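Local atomic coordinates of conserved lipoprotein, putative (Clostridium novyi, PDB entry 4L1N), a protein that is of unknown function but is probably a membrane-anchored lipoprotein, built around a domain of the DUF4652 family, which is grouped with the beta-propellers. Residues 51-56 / 110-115; 79-84 / 121-126; 91-96 / 136-141; 128-133 / 150-155; 160-165 / 181-186. One frame throughout, in Å; residues are numbered along the deposited sequence.

Contact 1 (51-56 / 110-115)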
# COMPACT_ATOMS: atom_id res chain seq x y z
N MSE A 51 9.88 5.64 -5.19
CA MSE A 51 8.56 6.24 -4.96
C MSE A 51 8.39 6.75 -3.57
O MSE A 51 7.59 7.68 -3.34
CB MSE A 51 7.48 5.22 -5.22
CG MSE A 51 7.05 5.13 -6.66
SE MSE A 51 5.39 4.15 -6.67
CE MSE A 51 4.14 5.65 -6.55
N PHE A 52 9.07 6.10 -2.61
CA PHE A 52 8.99 6.37 -1.19
C PHE A 52 10.30 6.85 -0.60
O PHE A 52 11.38 6.46 -1.04
CB PHE A 52 8.53 5.09 -0.45
CG PHE A 52 7.10 4.71 -0.73
CD1 PHE A 52 6.77 3.91 -1.83
CD2 PHE A 52 6.07 5.14 0.09
CE1 PHE A 52 5.45 3.56 -2.08
CE2 PHE A 52 4.75 4.79 -0.16
CZ PHE A 52 4.45 3.98 -1.23
N LEU A 53 10.18 7.71 0.41
CA LEU A 53 11.29 8.31 1.14
C LEU A 53 11.34 7.68 2.52
O LEU A 53 10.30 7.61 3.19
CB LEU A 53 11.11 9.83 1.23
CG LEU A 53 10.92 10.62 -0.07
CD1 LEU A 53 10.50 12.05 0.24
CD2 LEU A 53 12.17 10.61 -0.92
N LYS A 54 12.51 7.16 2.94
CA LYS A 54 12.63 6.57 4.26
C LYS A 54 12.92 7.70 5.26
O LYS A 54 13.92 8.42 5.10
CB LYS A 54 13.70 5.47 4.28
CG LYS A 54 13.78 4.76 5.62
CD LYS A 54 15.00 3.90 5.79
CE LYS A 54 15.01 3.35 7.20
NZ LYS A 54 16.33 2.76 7.59
N LYS A 55 12.05 7.88 6.27
CA LYS A 55 12.24 8.90 7.29
C LYS A 55 12.29 8.23 8.65
O LYS A 55 11.28 7.69 9.10
CB LYS A 55 11.14 9.97 7.24
CG LYS A 55 11.13 10.79 5.96
CD LYS A 55 9.90 11.67 5.88
CE LYS A 55 9.83 12.48 4.61
NZ LYS A 55 10.88 13.52 4.55
N GLU A 56 13.47 8.23 9.30
CA GLU A 56 13.64 7.59 10.61
C GLU A 56 12.79 8.30 11.66
O GLU A 56 12.51 9.49 11.52
CB GLU A 56 15.11 7.57 11.00
CG GLU A 56 15.88 6.47 10.31
CD GLU A 56 17.39 6.55 10.38
OE1 GLU A 56 17.93 7.36 11.17
OE2 GLU A 56 18.05 5.78 9.64
N ASP A 110 7.37 7.52 3.03
CA ASP A 110 6.52 8.59 2.54
C ASP A 110 6.55 8.70 1.06
O ASP A 110 7.61 8.68 0.45
CB ASP A 110 6.94 9.94 3.13
CG ASP A 110 6.48 10.17 4.54
OD1 ASP A 110 5.85 9.25 5.12
OD2 ASP A 110 6.72 11.28 5.06
N LEU A 111 5.38 8.90 0.48
CA LEU A 111 5.24 9.08 -0.94
C LEU A 111 5.88 10.39 -1.36
O LEU A 111 5.49 11.46 -0.87
CB LEU A 111 3.75 9.06 -1.25
CG LEU A 111 3.30 8.49 -2.58
CD1 LEU A 111 3.91 7.13 -2.86
CD2 LEU A 111 1.81 8.42 -2.60
N ASP A 112 6.93 10.31 -2.19
CA ASP A 112 7.66 11.44 -2.79
C ASP A 112 6.74 12.00 -3.87
O ASP A 112 6.50 11.34 -4.88
CB ASP A 112 9.00 10.96 -3.38
CG ASP A 112 9.98 12.01 -3.90
OD1 ASP A 112 9.62 13.21 -3.92
OD2 ASP A 112 11.10 11.62 -4.28
N GLN A 113 6.13 13.16 -3.59
CA GLN A 113 5.18 13.84 -4.47
C GLN A 113 5.13 15.32 -4.13
O GLN A 113 5.22 15.68 -2.96
CB GLN A 113 3.78 13.21 -4.40
CG GLN A 113 3.27 12.90 -3.00
CD GLN A 113 1.82 12.51 -2.97
OE1 GLN A 113 1.17 12.24 -4.00
NE2 GLN A 113 1.27 12.50 -1.77
N ASP A 114 5.00 16.16 -5.17
CA ASP A 114 5.01 17.62 -5.06
C ASP A 114 3.70 18.16 -4.49
O ASP A 114 3.70 19.17 -3.78
CB ASP A 114 5.30 18.26 -6.42
CG ASP A 114 6.46 17.58 -7.15
OD1 ASP A 114 7.62 17.74 -6.69
OD2 ASP A 114 6.19 16.84 -8.14
N GLN A 115 2.59 17.49 -4.81
CA GLN A 115 1.25 17.81 -4.33
C GLN A 115 0.75 16.63 -3.51
O GLN A 115 1.19 15.50 -3.75
CB GLN A 115 0.31 18.11 -5.51
CG GLN A 115 0.65 19.39 -6.28
CD GLN A 115 -0.36 19.74 -7.35
OE1 GLN A 115 -0.84 18.89 -8.12
NE2 GLN A 115 -0.68 21.02 -7.45

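Contact 2 (79-84 / 121-126)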
# COMPACT_ATOMS: atom_id res chain seq x y z
N ALA A 79 4.24 -3.49 9.98
CA ALA A 79 3.86 -2.32 9.20
C ALA A 79 2.37 -1.97 9.37
O ALA A 79 1.58 -2.84 9.75
CB ALA A 79 4.17 -2.55 7.73
N CYS A 80 2.00 -0.70 9.09
CA CYS A 80 0.64 -0.14 9.12
C CYS A 80 0.61 1.17 8.32
O CYS A 80 1.67 1.66 7.92
CB CYS A 80 0.17 0.07 10.56
SG CYS A 80 0.95 1.47 11.42
N ILE A 81 -0.60 1.74 8.10
CA ILE A 81 -0.78 3.02 7.41
C ILE A 81 -1.31 4.02 8.43
O ILE A 81 -2.45 3.87 8.87
CB ILE A 81 -1.72 2.95 6.16
CG1 ILE A 81 -1.21 1.96 5.11
CG2 ILE A 81 -1.94 4.35 5.54
CD1 ILE A 81 -2.28 1.33 4.35
N GLU A 82 -0.48 5.04 8.79
CA GLU A 82 -0.82 6.10 9.73
C GLU A 82 -1.44 7.29 9.00
O GLU A 82 -0.96 7.67 7.93
CB GLU A 82 0.43 6.51 10.54
CG GLU A 82 0.37 7.84 11.31
CD GLU A 82 -0.58 7.99 12.49
OE1 GLU A 82 -1.40 7.08 12.72
OE2 GLU A 82 -0.52 9.05 13.17
N GLY A 83 -2.50 7.86 9.58
CA GLY A 83 -3.15 9.07 9.08
C GLY A 83 -4.51 8.97 8.44
O GLY A 83 -5.09 10.00 8.08
N LYS A 84 -5.04 7.74 8.29
CA LYS A 84 -6.32 7.55 7.62
C LYS A 84 -7.34 6.69 8.42
O LYS A 84 -8.37 6.28 7.87
CB LYS A 84 -6.08 6.93 6.25
CG LYS A 84 -5.42 7.82 5.22
CD LYS A 84 -5.23 7.00 3.96
CE LYS A 84 -5.78 7.64 2.71
NZ LYS A 84 -7.25 7.60 2.60
N LYS A 121 -3.04 3.06 0.21
CA LYS A 121 -4.43 2.78 0.61
C LYS A 121 -4.56 1.40 1.28
O LYS A 121 -5.37 1.25 2.19
CB LYS A 121 -5.37 2.89 -0.60
CG LYS A 121 -6.85 2.69 -0.33
CD LYS A 121 -7.46 3.69 0.64
CE LYS A 121 -8.75 4.25 0.12
NZ LYS A 121 -8.92 5.65 0.58
N TYR A 122 -3.80 0.39 0.79
CA TYR A 122 -3.79 -0.99 1.31
C TYR A 122 -2.38 -1.53 1.25
O TYR A 122 -1.69 -1.34 0.25
CB TYR A 122 -4.77 -1.94 0.56
CG TYR A 122 -4.75 -3.37 1.07
CD1 TYR A 122 -3.87 -4.31 0.55
CD2 TYR A 122 -5.62 -3.78 2.08
CE1 TYR A 122 -3.82 -5.61 1.05
CE2 TYR A 122 -5.57 -5.07 2.60
CZ TYR A 122 -4.67 -5.99 2.08
OH TYR A 122 -4.62 -7.28 2.58
N ILE A 123 -1.94 -2.18 2.34
CA ILE A 123 -0.62 -2.78 2.42
C ILE A 123 -0.72 -4.18 3.02
O ILE A 123 -1.55 -4.44 3.90
CB ILE A 123 0.44 -1.90 3.19
CG1 ILE A 123 0.20 -1.84 4.72
CG2 ILE A 123 0.62 -0.50 2.56
CD1 ILE A 123 1.37 -1.63 5.52
N ASP A 124 0.13 -5.08 2.53
CA ASP A 124 0.33 -6.44 3.03
C ASP A 124 1.71 -6.90 2.62
O ASP A 124 2.33 -6.26 1.77
CB ASP A 124 -0.75 -7.41 2.58
CG ASP A 124 -1.07 -8.47 3.61
OD1 ASP A 124 -0.21 -8.72 4.51
OD2 ASP A 124 -2.19 -9.06 3.53
N TRP A 125 2.21 -7.97 3.23
CA TRP A 125 3.58 -8.41 2.98
C TRP A 125 3.71 -9.25 1.71
O TRP A 125 2.86 -10.08 1.43
CB TRP A 125 4.13 -9.15 4.19
CG TRP A 125 4.32 -8.24 5.37
CD1 TRP A 125 3.44 -8.01 6.38
CD2 TRP A 125 5.48 -7.43 5.64
NE1 TRP A 125 4.00 -7.14 7.30
CE2 TRP A 125 5.24 -6.76 6.87
CE3 TRP A 125 6.70 -7.21 4.98
CZ2 TRP A 125 6.17 -5.87 7.42
CZ3 TRP A 125 7.63 -6.35 5.55
CH2 TRP A 125 7.35 -5.66 6.74
N PHE A 126 4.79 -9.00 0.94
CA PHE A 126 5.13 -9.72 -0.29
C PHE A 126 6.13 -10.82 0.06
O PHE A 126 6.01 -11.95 -0.42
CB PHE A 126 5.68 -8.76 -1.36
CG PHE A 126 6.08 -9.43 -2.65
CD1 PHE A 126 7.37 -9.92 -2.84
CD2 PHE A 126 5.16 -9.59 -3.68
CE1 PHE A 126 7.72 -10.57 -4.02
CE2 PHE A 126 5.51 -10.24 -4.87
CZ PHE A 126 6.79 -10.71 -5.03
O HOH W 1 -8.35 8.30 0.04

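Contact 3 (91-96 / 136-141)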
# COMPACT_ATOMS: atom_id res chain seq x y z
N GLU A 91 -9.94 10.62 4.51
CA GLU A 91 -9.24 11.43 3.51
C GLU A 91 -7.87 11.86 3.99
O GLU A 91 -7.65 11.98 5.20
CB GLU A 91 -10.07 12.67 3.14
CG GLU A 91 -11.08 12.43 2.03
CD GLU A 91 -11.65 13.66 1.35
OE1 GLU A 91 -11.24 14.79 1.68
OE2 GLU A 91 -12.51 13.47 0.46
N GLY A 92 -6.97 12.07 3.05
CA GLY A 92 -5.61 12.52 3.34
C GLY A 92 -4.54 11.60 2.81
O GLY A 92 -4.85 10.52 2.30
N VAL A 93 -3.27 12.04 2.92
CA VAL A 93 -2.08 11.29 2.51
C VAL A 93 -1.59 10.51 3.72
O VAL A 93 -1.12 11.11 4.69
CB VAL A 93 -0.98 12.19 1.89
CG1 VAL A 93 0.32 11.42 1.66
CG2 VAL A 93 -1.44 12.84 0.58
N GLY A 94 -1.76 9.19 3.67
CA GLY A 94 -1.29 8.29 4.71
C GLY A 94 0.20 8.03 4.55
O GLY A 94 0.76 8.28 3.48
N LYS A 95 0.85 7.56 5.62
CA LYS A 95 2.27 7.21 5.64
C LYS A 95 2.43 5.73 6.01
O LYS A 95 1.74 5.28 6.92
CB LYS A 95 3.03 8.08 6.65
CG LYS A 95 2.83 9.60 6.57
CD LYS A 95 2.87 10.19 7.99
CE LYS A 95 3.65 11.48 8.12
NZ LYS A 95 4.08 11.76 9.53
N ILE A 96 3.32 4.97 5.34
CA ILE A 96 3.57 3.57 5.72
C ILE A 96 4.57 3.58 6.88
O ILE A 96 5.72 4.00 6.71
CB ILE A 96 4.04 2.65 4.55
CG1 ILE A 96 3.08 2.67 3.35
CG2 ILE A 96 4.26 1.22 5.06
CD1 ILE A 96 3.73 2.19 2.07
N SER A 136 -3.67 4.83 -4.22
CA SER A 136 -4.92 5.48 -4.63
C SER A 136 -4.85 7.00 -4.43
O SER A 136 -3.93 7.46 -3.77
CB SER A 136 -6.08 4.92 -3.82
OG SER A 136 -6.03 5.30 -2.45
N ARG A 137 -5.83 7.76 -4.95
CA ARG A 137 -5.95 9.20 -4.76
C ARG A 137 -6.26 9.44 -3.29
O ARG A 137 -6.94 8.61 -2.68
CB ARG A 137 -7.02 9.82 -5.69
CG ARG A 137 -6.59 9.97 -7.16
CD ARG A 137 -5.70 11.17 -7.41
NE ARG A 137 -5.64 11.59 -8.81
CZ ARG A 137 -4.83 11.07 -9.73
NH1 ARG A 137 -4.01 10.07 -9.42
NH2 ARG A 137 -4.84 11.54 -10.97
N ALA A 138 -5.67 10.50 -2.70
CA ALA A 138 -5.77 10.81 -1.28
C ALA A 138 -7.14 11.35 -0.90
O ALA A 138 -7.58 11.15 0.23
CB ALA A 138 -4.70 11.81 -0.90
N HIS A 139 -7.80 12.04 -1.84
CA HIS A 139 -9.10 12.64 -1.58
C HIS A 139 -10.17 12.13 -2.57
O HIS A 139 -9.84 11.72 -3.69
CB HIS A 139 -8.96 14.17 -1.63
CG HIS A 139 -7.89 14.68 -0.70
ND1 HIS A 139 -6.61 14.95 -1.16
CD2 HIS A 139 -7.92 14.87 0.64
CE1 HIS A 139 -5.92 15.34 -0.09
NE2 HIS A 139 -6.66 15.29 1.01
N GLY A 140 -11.42 12.11 -2.13
CA GLY A 140 -12.53 11.65 -2.95
C GLY A 140 -13.18 10.38 -2.47
O GLY A 140 -12.59 9.63 -1.68
N THR A 141 -14.41 10.11 -2.97
CA THR A 141 -15.31 8.99 -2.64
C THR A 141 -15.21 7.79 -3.62
O THR A 141 -15.76 6.70 -3.36
CB THR A 141 -16.77 9.51 -2.62
OG1 THR A 141 -17.07 10.26 -3.81
CG2 THR A 141 -17.08 10.36 -1.39

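Contact 4 (128-133 / 150-155)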
# COMPACT_ATOMS: atom_id res chain seq x y z
N ASP A 128 9.88 -11.08 3.20
CA ASP A 128 10.36 -10.54 4.48
C ASP A 128 11.02 -9.16 4.35
O ASP A 128 11.36 -8.56 5.37
CB ASP A 128 11.33 -11.52 5.16
CG ASP A 128 10.70 -12.88 5.45
OD1 ASP A 128 9.68 -12.93 6.17
OD2 ASP A 128 11.23 -13.89 4.94
N ASN A 129 11.15 -8.63 3.12
CA ASN A 129 11.79 -7.33 2.90
C ASN A 129 10.95 -6.38 2.07
O ASN A 129 11.33 -5.22 1.95
CB ASN A 129 13.14 -7.52 2.21
CG ASN A 129 14.09 -8.38 3.00
OD1 ASN A 129 14.51 -8.05 4.12
ND2 ASN A 129 14.41 -9.53 2.43
N ASN A 130 9.83 -6.85 1.51
CA ASN A 130 8.98 -6.00 0.67
C ASN A 130 7.52 -6.09 1.05
O ASN A 130 7.06 -7.12 1.56
CB ASN A 130 9.13 -6.38 -0.81
CG ASN A 130 10.54 -6.40 -1.32
OD1 ASN A 130 11.07 -5.40 -1.79
ND2 ASN A 130 11.17 -7.55 -1.25
N LEU A 131 6.78 -5.03 0.74
CA LEU A 131 5.33 -4.92 0.92
C LEU A 131 4.62 -4.90 -0.43
O LEU A 131 5.21 -4.56 -1.46
CB LEU A 131 4.96 -3.63 1.66
CG LEU A 131 5.26 -3.49 3.14
CD1 LEU A 131 5.23 -2.05 3.53
CD2 LEU A 131 4.26 -4.25 3.99
N MSE A 132 3.32 -5.23 -0.40
CA MSE A 132 2.37 -5.04 -1.47
C MSE A 132 1.66 -3.79 -1.11
O MSE A 132 1.07 -3.72 -0.03
CB MSE A 132 1.41 -6.22 -1.59
CG MSE A 132 2.01 -7.42 -2.30
SE MSE A 132 0.75 -8.84 -2.47
CE MSE A 132 0.02 -8.90 -0.64
N VAL A 133 1.79 -2.74 -1.93
CA VAL A 133 1.16 -1.46 -1.61
C VAL A 133 0.20 -1.04 -2.74
O VAL A 133 0.57 -1.03 -3.92
CB VAL A 133 2.22 -0.34 -1.32
CG1 VAL A 133 1.55 0.96 -0.88
CG2 VAL A 133 3.24 -0.79 -0.29
N LYS A 150 5.18 -3.43 -5.52
CA LYS A 150 6.09 -4.18 -4.64
C LYS A 150 7.03 -3.14 -4.09
O LYS A 150 7.78 -2.56 -4.88
CB LYS A 150 6.83 -5.29 -5.39
CG LYS A 150 7.75 -6.14 -4.49
CD LYS A 150 8.41 -7.28 -5.27
CE LYS A 150 9.84 -7.02 -5.63
NZ LYS A 150 10.73 -8.11 -5.14
N VAL A 151 6.95 -2.83 -2.79
CA VAL A 151 7.77 -1.76 -2.21
C VAL A 151 8.76 -2.28 -1.16
O VAL A 151 8.36 -2.89 -0.18
CB VAL A 151 6.86 -0.66 -1.62
CG1 VAL A 151 7.67 0.48 -0.99
CG2 VAL A 151 5.88 -0.12 -2.67
N ASN A 152 10.06 -2.01 -1.37
CA ASN A 152 11.15 -2.37 -0.46
C ASN A 152 11.06 -1.52 0.80
O ASN A 152 11.13 -0.29 0.72
CB ASN A 152 12.49 -2.19 -1.15
CG ASN A 152 13.67 -2.83 -0.46
OD1 ASN A 152 13.95 -2.61 0.73
ND2 ASN A 152 14.43 -3.59 -1.21
N ILE A 153 10.87 -2.17 1.96
CA ILE A 153 10.66 -1.51 3.26
C ILE A 153 11.86 -0.68 3.70
O ILE A 153 11.70 0.19 4.56
CB ILE A 153 10.22 -2.49 4.39
CG1 ILE A 153 11.32 -3.48 4.80
CG2 ILE A 153 8.90 -3.17 4.06
CD1 ILE A 153 11.28 -3.89 6.21
N GLU A 154 13.03 -0.92 3.10
CA GLU A 154 14.25 -0.21 3.46
C GLU A 154 14.59 0.91 2.47
O GLU A 154 14.85 2.03 2.91
CB GLU A 154 15.42 -1.21 3.58
CG GLU A 154 16.72 -0.65 4.12
CD GLU A 154 16.61 0.15 5.40
OE1 GLU A 154 16.15 -0.40 6.43
OE2 GLU A 154 17.00 1.35 5.37
N THR A 155 14.64 0.62 1.16
CA THR A 155 15.05 1.58 0.13
C THR A 155 13.89 2.44 -0.42
O THR A 155 14.14 3.50 -1.00
CB THR A 155 15.78 0.86 -1.02
OG1 THR A 155 14.90 -0.06 -1.67
CG2 THR A 155 17.06 0.15 -0.57

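Contact 5 (160-165 / 181-186)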
# COMPACT_ATOMS: atom_id res chain seq x y z
N GLU A 160 5.84 -2.13 -10.20
CA GLU A 160 4.42 -2.46 -10.37
C GLU A 160 4.18 -3.94 -10.31
O GLU A 160 4.98 -4.71 -10.86
CB GLU A 160 3.87 -1.95 -11.71
CG GLU A 160 3.83 -0.45 -11.94
CD GLU A 160 3.22 -0.04 -13.27
OE1 GLU A 160 2.84 -0.94 -14.06
OE2 GLU A 160 3.15 1.18 -13.54
N LEU A 161 3.08 -4.36 -9.68
CA LEU A 161 2.70 -5.77 -9.67
C LEU A 161 1.47 -5.93 -10.52
O LEU A 161 1.28 -6.96 -11.18
CB LEU A 161 2.41 -6.27 -8.24
CG LEU A 161 3.56 -6.62 -7.37
CD1 LEU A 161 3.07 -6.88 -5.95
CD2 LEU A 161 4.28 -7.82 -7.90
N TYR A 162 0.58 -4.92 -10.45
CA TYR A 162 -0.68 -4.92 -11.17
C TYR A 162 -1.17 -3.50 -11.42
O TYR A 162 -1.62 -2.84 -10.50
CB TYR A 162 -1.76 -5.74 -10.42
CG TYR A 162 -2.84 -6.24 -11.35
CD1 TYR A 162 -3.77 -5.37 -11.90
CD2 TYR A 162 -2.87 -7.57 -11.75
CE1 TYR A 162 -4.73 -5.82 -12.80
CE2 TYR A 162 -3.82 -8.02 -12.67
CZ TYR A 162 -4.74 -7.13 -13.20
OH TYR A 162 -5.70 -7.54 -14.09
N ASN A 163 -1.07 -3.06 -12.66
CA ASN A 163 -1.60 -1.79 -13.13
C ASN A 163 -2.56 -2.11 -14.25
O ASN A 163 -2.13 -2.66 -15.26
CB ASN A 163 -0.47 -0.87 -13.60
CG ASN A 163 -0.92 0.44 -14.19
OD1 ASN A 163 -2.11 0.71 -14.38
ND2 ASN A 163 0.03 1.30 -14.48
N THR A 164 -3.87 -1.78 -14.08
CA THR A 164 -4.89 -2.07 -15.10
C THR A 164 -4.84 -1.11 -16.30
O THR A 164 -5.54 -1.35 -17.28
CB THR A 164 -6.31 -2.01 -14.50
OG1 THR A 164 -6.62 -0.66 -14.24
CG2 THR A 164 -6.49 -2.84 -13.23
N LYS A 165 -4.10 0.01 -16.20
CA LYS A 165 -3.99 1.09 -17.19
C LYS A 165 -5.42 1.66 -17.55
O LYS A 165 -5.63 2.21 -18.63
CB LYS A 165 -3.20 0.66 -18.44
CG LYS A 165 -1.74 0.28 -18.15
CD LYS A 165 -0.78 1.44 -18.35
CE LYS A 165 0.64 1.15 -17.90
NZ LYS A 165 1.54 2.30 -18.21
N ILE A 181 -0.53 -14.33 -6.36
CA ILE A 181 -1.21 -13.20 -5.72
C ILE A 181 -2.62 -13.12 -6.29
O ILE A 181 -2.76 -13.08 -7.50
CB ILE A 181 -0.45 -11.84 -5.85
CG1 ILE A 181 1.04 -11.94 -5.44
CG2 ILE A 181 -1.17 -10.73 -5.10
CD1 ILE A 181 1.89 -10.78 -5.82
N ASP A 182 -3.64 -13.11 -5.42
CA ASP A 182 -5.05 -12.89 -5.77
C ASP A 182 -5.28 -11.38 -5.69
O ASP A 182 -5.17 -10.79 -4.62
CB ASP A 182 -5.97 -13.64 -4.78
CG ASP A 182 -6.28 -15.09 -5.06
OD1 ASP A 182 -5.71 -15.65 -6.01
OD2 ASP A 182 -7.11 -15.66 -4.33
N VAL A 183 -5.54 -10.73 -6.83
CA VAL A 183 -5.69 -9.27 -6.91
C VAL A 183 -7.18 -8.90 -7.05
O VAL A 183 -7.82 -9.36 -8.01
CB VAL A 183 -4.84 -8.73 -8.09
CG1 VAL A 183 -4.99 -7.23 -8.27
CG2 VAL A 183 -3.37 -9.09 -7.94
N GLN A 184 -7.74 -8.09 -6.09
CA GLN A 184 -9.13 -7.66 -6.25
C GLN A 184 -9.18 -6.37 -6.97
O GLN A 184 -8.52 -5.40 -6.57
CB GLN A 184 -9.92 -7.54 -4.95
CG GLN A 184 -10.34 -8.86 -4.41
CD GLN A 184 -11.58 -9.39 -5.01
OE1 GLN A 184 -11.61 -10.51 -5.46
NE2 GLN A 184 -12.64 -8.63 -4.97
N ILE A 185 -9.98 -6.35 -8.02
CA ILE A 185 -10.15 -5.16 -8.83
C ILE A 185 -11.61 -4.72 -8.72
O ILE A 185 -12.49 -5.56 -8.76
CB ILE A 185 -9.72 -5.47 -10.31
CG1 ILE A 185 -8.31 -6.01 -10.34
CG2 ILE A 185 -9.86 -4.25 -11.23
CD1 ILE A 185 -8.09 -7.01 -11.28
N LEU A 186 -11.85 -3.43 -8.53
CA LEU A 186 -13.19 -2.84 -8.55
C LEU A 186 -13.38 -2.17 -9.93
O LEU A 186 -12.67 -1.21 -10.28
CB LEU A 186 -13.37 -1.85 -7.39
CG LEU A 186 -14.64 -0.97 -7.40
CD1 LEU A 186 -15.84 -1.73 -6.88
CD2 LEU A 186 -14.43 0.34 -6.61

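Contact 1 (51-56 / 110-115)
The Phe52 ring carries the CD1 methyl of Leu111 over one face, a CH-pi contact in which CD1 lies 3.8 Å from the ring centroid and 22° off the normal. Phe52 CG is anti to its own carbonyl carbon (chi1 -69°), which sets the ring beside Leu111; the backbone N of Asp110 lies at the ring edge, in its plane. Leu111 CD1 is shared, since CE of Met51, present as selenomethionine, comes alongside it at 4.0 Å. Ile135 of strand 130-137 touches all three residues. The backbones pair as antiparallel strands 49-56 and 105-111 of the large sheet. Phe52 and Leu111 form a non-hydrogen-bonded pair, and Leu53 and Asp110 a hydrogen-bonded one, with Leu53 N to Asp110 O at 2.7 Å and Asp110 N to Leu53 O at 2.9 Å. Just past the strand end, Asp112 N donates to Met51 O at 2.9 Å. Leu53 CD2 rests 3.7 Å from Asp112 OD2, while the Lys55 chain passes Asp110 at about a right angle, CD 3.3 Å from OD2. Lys55 NZ stays 4.8 Å from Asp110 OD2 and could offset only part of the negative charge of Asp110 and Glu108.

Contact 2 (79-84 / 121-126)
Ile123 faces both Ala79 and Ile81, and these apolar groups form the inner layer of the contact. Its CD1 reaches Ala79 CB at 3.7 Å, and its CG2 meets Ile81 CD1 at 3.9 Å, the two isoleucines lying alongside one another, head to tail. Placing Ile123 CG1 between the backbone N and the carbonyl carbon (chi1 72°) brings CD1 against Ala79 and leaves CG2 for Ile81. Ala79 CB also touches the indole of Trp125, at 3.9 Å from CZ2. The axes of 79-82 and 121-125 pass 7.5 Å apart at 170°, nearly antiparallel, without a hydrogen bond between the two segments: the large sheet curls so that side chains from near its two ends interlock. Further out, Lys70 steadies the second strand, its O accepting from Trp125 NE1 and its NZ donating to Ile123 O. Beyond the apolar part, Lys84 NZ and Lys121 NZ come within 3.3 Å of each other and both donate to one water. Lys84 also donates to Glu90 O, and Lys121 weakly to Ala88 O. Two ammonium groups so close might lower the proton affinity of either lysine, whereas the shared water and the separate carbonyl acceptors would partly offset the repulsion and favour the charged form.

Contact 3 (91-96 / 136-141)
Glu91 reaches across His139 at about a right angle to the backbone of Gly140. Its CB lies 4.0 Å from His139 CD2, and CG passes 4.1 Å from His139 CA. Beyond CG the chain is extended, which carries the carboxylate past the imidazole. There the two oxygens separate in role: OE1 stands at the edge of the His139 ring, 3.5 Å from CD2, while OE2 accepts a hydrogen bond from Gly140 N at 3.1 Å. The amide approaches OE2 from above the carboxylate plane, 58° out of it, and the carboxylate is turned 82° from the imidazole. A second bond ties the backbones, Gly92 N donating to Ala138 O at 3.0 Å from above the carbonyl plane. Behind it, Val93 CG2 packs on Ala138 CB at 3.7 Å. Gly92 and Gly140 both have positive phi angles. The two loops thus join where the chain leads into strand 95-100 and where it leaves strand 130-137, near the surface, and Thr119 of strand 118-125 fastens the first further along through Gly94 N. Glu91 OE1 stays 4.7 Å from His139 NE2, so any stabilisation of a protonated imidazole would act through space and probably be modest; the definite bond of this carboxylate across the contact is the one from Gly140 N.

Contact 4 (128-133 / 150-155)
Leu131 and Ile153 meet at about a right angle, with Ile153 CG2 set against Leu131 CG at 3.8 Å. Two residues further along strand 130-137, Val133 and Val151 slant across each other and touch through their CG2 methyls at 3.6 Å. On the opposite sheet face Asn130 inclines over Lys150, bringing its CB 3.9 Å from Lys150 CG, and directs OD1 to within 3.3 Å of Asn152 CA; its ND2 is taken by Asp127 OD1. These side chains ride on the beta hairpin of strands 130-137 and 147-152. Leu131 and Val151 form a hydrogen-bonded pair, each N to the other's O at 2.8 Å, flanked by non-hydrogen-bonded pairs at Asn130-Asn152 and Met132-Lys150. Past the strands, Ile153 N donates to Asn129 O at 3.1 Å, a nearly straight bond. Asn152, whose CG is anti to its backbone nitrogen (chi1 -166°), closes an Asx turn: OD1 accepts from Glu154 N at 3.1 Å, the N-H meeting an OD1 lone pair within the plane of the amide carbonyl.

Contact 5 (160-165 / 181-186)
With CG anti to the backbone N (chi1 -156°), the Tyr162 ring lies against Val183 of strand 180-188, which, with its CG1 also anti to the backbone nitrogen (177°), presents that methyl to it. Val183 CG1 sits over one ring face in a CH-pi contact, 4.2 Å from the centroid and 3.9 Å from Tyr162 CG. Ile185 crosses the tyrosine at about a right angle, its CD1 3.7 Å from Tyr162 OH. At the two ends, Leu161 CD1 meets Ile181 CD1 at 4.1 Å, and Thr164 CG2 lies beside Ile185 CG2 at 4.2 Å. Leu161 and Tyr162 together face Leu148 in a classic beta bulge, at the corner where the chain leaves the large sheet for the three-stranded one. Asn163 then makes an Asx turn, OD1 accepting from Lys165 N at 2.8 Å, while Thr164 OG1 bonds with Lys169 O and Asp166 N. With no hydrogen bond linking the two segments, their association rests on apolar contact and the CH-pi interaction, the polar groups of Asn163 and Thr164 bonding within the loop and to Lys169.

In the fold
Contacts 1 to 4 lie on one curled antiparallel sheet of nine strands, whereas contact 5 joins the loop after strand 157-160 to the separate three-stranded sheet. Along the chain the segments of contacts 1, 2 and 3 alternate; contact 4 interleaves with contact 3, and contact 5 closes last. Contacts 3 and 4 share strand 130-137, yet their centres are about 19 Å apart on opposite sides of the chain's centre. Contact 2, about 5 Å from that centre, lies deepest and touches contacts 3, 4 and 5. Ile96 links contacts 1, 3 and 4, and a Lys54-Glu154 salt bridge joins contacts 1 and 4. Phe126 and Met132 pack on Leu161 and Ile181, connecting the two sheets.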